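Local structure of putative solute-binding component of ABC transporter (Clostridium phytofermentans, 4YS6) at residues L95-S100 and S119-D124. The protein binds beta-D-glucose between its two lobes and probably serves as the solute-binding component of an ABC transporter. Residues are numbered along the deposited sequence; the frame is centred on the assembly and turned at random.
With BGC (beta-D-glucopyranose), chain D.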
ATOM      1  N   LEU A  95       6.746  -2.647  23.754  1.00 14.41           N
ATOM      2  CA  LEU A  95       6.172  -1.770  22.742  1.00 13.97           C
ATOM      3  C   LEU A  95       5.877  -2.652  21.532  1.00 18.80           C
ATOM      4  O   LEU A  95       6.658  -3.575  21.219  1.00 16.65           O
ATOM      5  CB  LEU A  95       7.132  -0.625  22.370  1.00 15.14           C
ATOM      6  CG  LEU A  95       6.668   0.470  21.410  1.00 19.56           C
ATOM      7  CD1 LEU A  95       7.400   1.788  21.710  1.00 20.35           C
ATOM      8  CD2 LEU A  95       6.868   0.093  19.928  1.00 18.47           C
ATOM      9  N   LEU A  96       4.760  -2.375  20.857  1.00 15.08           N
ATOM     10  CA  LEU A  96       4.371  -3.127  19.664  1.00 13.02           C
ATOM     11  C   LEU A  96       4.317  -2.229  18.444  1.00 12.64           C
ATOM     12  O   LEU A  96       3.677  -1.178  18.466  1.00 15.97           O
ATOM     13  CB  LEU A  96       3.014  -3.783  19.859  1.00 13.01           C
ATOM     14  CG  LEU A  96       2.931  -4.755  21.036  1.00 16.93           C
ATOM     15  CD1 LEU A  96       1.466  -5.054  21.375  1.00 16.77           C
ATOM     16  CD2 LEU A  96       3.677  -6.031  20.687  1.00 19.81           C
ATOM     17  N   VAL A  97       4.996  -2.664  17.393  1.00 12.55           N
ATOM     18  CA  VAL A  97       4.906  -2.046  16.086  1.00 12.38           C
ATOM     19  C   VAL A  97       4.126  -2.999  15.208  1.00 16.41           C
ATOM     20  O   VAL A  97       4.601  -4.115  14.947  1.00 14.29           O
ATOM     21  CB  VAL A  97       6.282  -1.785  15.493  1.00 12.35           C
ATOM     22  CG1 VAL A  97       6.145  -1.210  14.092  1.00 14.92           C
ATOM     23  CG2 VAL A  97       7.077  -0.849  16.398  1.00 13.57           C
ATOM     24  N   ILE A  98       2.933  -2.590  14.751  1.00 13.16           N
ATOM     25  CA  ILE A  98       2.026  -3.524  14.092  1.00 11.68           C
ATOM     26  C   ILE A  98       1.564  -3.044  12.750  1.00 11.34           C
ATOM     27  O   ILE A  98       0.966  -1.980  12.637  1.00 11.53           O
ATOM     28  CB  ILE A  98       0.762  -3.811  14.959  1.00 11.86           C
ATOM     29  CG1 ILE A  98       1.171  -4.425  16.290  1.00 15.68           C
ATOM     30  CG2 ILE A  98      -0.207  -4.721  14.223  1.00 14.37           C
ATOM     31  CD1 ILE A  98       0.083  -4.484  17.259  1.00 17.73           C
ATOM     32  N   ALA A  99       1.843  -3.853  11.729  1.00 12.66           N
ATOM     33  CA  ALA A  99       1.305  -3.659  10.395  1.00 11.58           C
ATOM     34  C   ALA A  99       0.164  -4.668  10.215  1.00 12.57           C
ATOM     35  O   ALA A  99       0.392  -5.842   9.929  1.00 14.30           O
ATOM     36  CB  ALA A  99       2.373  -3.849   9.348  1.00 14.80           C
ATOM     37  N   SER A 100      -1.057  -4.215  10.452  1.00 12.41           N
ATOM     38  CA  SER A 100      -2.207  -5.099  10.571  1.00 12.02           C
ATOM     39  C   SER A 100      -2.692  -5.619   9.229  1.00 14.87           C
ATOM     40  O   SER A 100      -2.599  -4.935   8.208  1.00 13.84           O
ATOM     41  CB  SER A 100      -3.346  -4.365  11.289  1.00 13.99           C
ATOM     42  OG  SER A 100      -3.771  -3.261  10.544  1.00 19.65           O
ATOM     43  N   SER A 119       2.806   0.589  24.647  1.00 18.32           N
ATOM     44  CA  SER A 119       2.461   1.475  23.532  1.00 16.98           C
ATOM     45  C   SER A 119       2.358   0.730  22.217  1.00 17.68           C
ATOM     46  O   SER A 119       3.065  -0.254  22.006  1.00 17.71           O
ATOM     47  CB  SER A 119       3.488   2.589  23.409  1.00 20.93           C
ATOM     48  OG  SER A 119       3.435   3.404  24.567  1.00 21.50           O
ATOM     49  N   VAL A 120       1.476   1.217  21.340  1.00 13.33           N
ATOM     50  CA  VAL A 120       1.231   0.614  20.036  1.00 12.74           C
ATOM     51  C   VAL A 120       1.437   1.622  18.925  1.00 12.51           C
ATOM     52  O   VAL A 120       0.795   2.677  18.886  1.00 14.40           O
ATOM     53  CB  VAL A 120      -0.206   0.049  19.946  1.00 16.20           C
ATOM     54  CG1 VAL A 120      -0.524  -0.414  18.540  1.00 15.48           C
ATOM     55  CG2 VAL A 120      -0.372  -1.084  20.953  1.00 16.63           C
ATOM     56  N   ILE A 121       2.328   1.279  18.008  1.00 12.29           N
ATOM     57  CA  ILE A 121       2.530   2.088  16.812  1.00 12.09           C
ATOM     58  C   ILE A 121       1.914   1.326  15.652  1.00 14.52           C
ATOM     59  O   ILE A 121       2.268   0.176  15.388  1.00 12.58           O
ATOM     60  CB  ILE A 121       4.038   2.376  16.556  1.00 12.23           C
ATOM     61  CG1 ILE A 121       4.642   3.166  17.720  1.00 12.70           C
ATOM     62  CG2 ILE A 121       4.217   3.144  15.275  1.00 12.85           C
ATOM     63  CD1 ILE A 121       6.131   3.324  17.646  1.00 19.43           C
ATOM     64  N   ALA A 122       0.962   1.959  14.982  1.00 14.14           N
ATOM     65  CA  ALA A 122       0.400   1.414  13.739  1.00 12.14           C
ATOM     66  C   ALA A 122       1.393   1.692  12.635  1.00 12.11           C
ATOM     67  O   ALA A 122       1.743   2.851  12.390  1.00 12.29           O
ATOM     68  CB  ALA A 122      -0.909   2.043  13.418  1.00 11.94           C
ATOM     69  N   TYR A 123       1.846   0.630  11.977  1.00 12.15           N
ATOM     70  CA  TYR A 123       2.857   0.699  10.948  1.00 11.02           C
ATOM     71  C   TYR A 123       2.197   0.597   9.582  1.00 10.73           C
ATOM     72  O   TYR A 123       1.628  -0.442   9.256  1.00 12.52           O
ATOM     73  CB  TYR A 123       3.877  -0.449  11.107  1.00 12.09           C
ATOM     74  CG  TYR A 123       5.048  -0.361  10.160  1.00 13.77           C
ATOM     75  CD1 TYR A 123       4.951  -0.811   8.855  1.00 12.30           C
ATOM     76  CD2 TYR A 123       6.248   0.175  10.581  1.00 15.40           C
ATOM     77  CE1 TYR A 123       6.027  -0.703   7.978  1.00 11.72           C
ATOM     78  CE2 TYR A 123       7.321   0.291   9.735  1.00 14.63           C
ATOM     79  CZ  TYR A 123       7.220  -0.145   8.444  1.00 17.84           C
ATOM     80  OH  TYR A 123       8.311  -0.028   7.618  1.00 17.43           O
ATOM     81  N   ASP A 124       2.298   1.689   8.820  1.00 10.50           N
ATOM     82  CA  ASP A 124       1.831   1.847   7.442  1.00 10.27           C
ATOM     83  C   ASP A 124       0.318   1.845   7.273  1.00 10.37           C
ATOM     84  O   ASP A 124      -0.214   2.740   6.587  1.00 12.90           O
ATOM     85  CB  ASP A 124       2.420   0.802   6.515  1.00 11.85           C
ATOM     86  CG  ASP A 124       2.217   1.182   5.069  1.00 16.99           C
ATOM     87  OD1 ASP A 124       3.043   1.955   4.513  1.00 16.50           O
ATOM     88  OD2 ASP A 124       1.173   0.793   4.514  1.00 15.20           O
TER
HETATM   89  C2  BGC D 403       0.488  -0.589   1.523  1.00 10.88           C
HETATM   90  C3  BGC D 403       0.938  -0.766   0.109  1.00 12.91           C
HETATM   91  C4  BGC D 403       0.991  -2.179  -0.297  1.00 10.44           C
HETATM   92  C5  BGC D 403      -0.286  -2.907  -0.010  1.00 11.03           C
HETATM   93  C6  BGC D 403      -0.201  -4.405  -0.213  1.00 13.09           C
HETATM   94  C1  BGC D 403      -0.906  -1.223   1.699  1.00 12.38           C
HETATM   95  O1  BGC D 403      -1.348  -1.128   2.906  1.00 17.69           O
HETATM   96  O2  BGC D 403       0.413   0.795   1.840  1.00 11.78           O
HETATM   97  O3  BGC D 403       2.269  -0.133   0.011  1.00 12.38           O
HETATM   98  O4  BGC D 403       1.203  -2.312  -1.725  1.00 12.51           O
HETATM   99  O5  BGC D 403      -0.627  -2.669   1.389  1.00 12.54           O
HETATM  100  O6  BGC D 403       0.966  -4.955   0.379  1.00 12.98           O
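The parallel strands of a beta-alpha-beta unit, 95-98 and 119-123 joined through helix 107-115, lie side by side in the mixed sheet of one lobe of this periplasmic-binding-protein fold, and their C-terminal ends point to the glucose pocket. L96 and I98 of the first strand are the residues bonded to the second. L96 N donates to S119 O, and I121 N donates to L96 O at 2.8 Å; I98 N reaches I121 O at 2.9 Å. In the fourth bond, from Y123 N to I98 O (2.8 Å), the donor stands above the carbonyl plane, with a C=O...N angle of 132°.

On the face of L95, V97 and I121, packed under helix 294-309 and helix 50-64, L95 CD2 lies obliquely against I121 CD1 at 4.0 Å. With CG anti to the backbone N (chi1 -174°), Y123 lays its ring beside V97 and A99: V97 CG1 is 3.8 Å from Y123 CD2, and A99 CB is 4.0 Å from Y123 CD1. The phenol OH is hydrogen-bonded to D54 in helix 50-64. On the other face, I98 CD1 meets V120 CG1 at 4.3 Å, while L96 and I98 rest on helix 78-90.

Directly after the second strand, D124 accepts a hydrogen bond from glucose O2 on OD2 (2.8 Å), while OD1 forms a salt bridge with R50. The largely apolar strand pair thus ends in a carboxylate shared between sugar and arginine, a pairing that would be expected to keep it ionised.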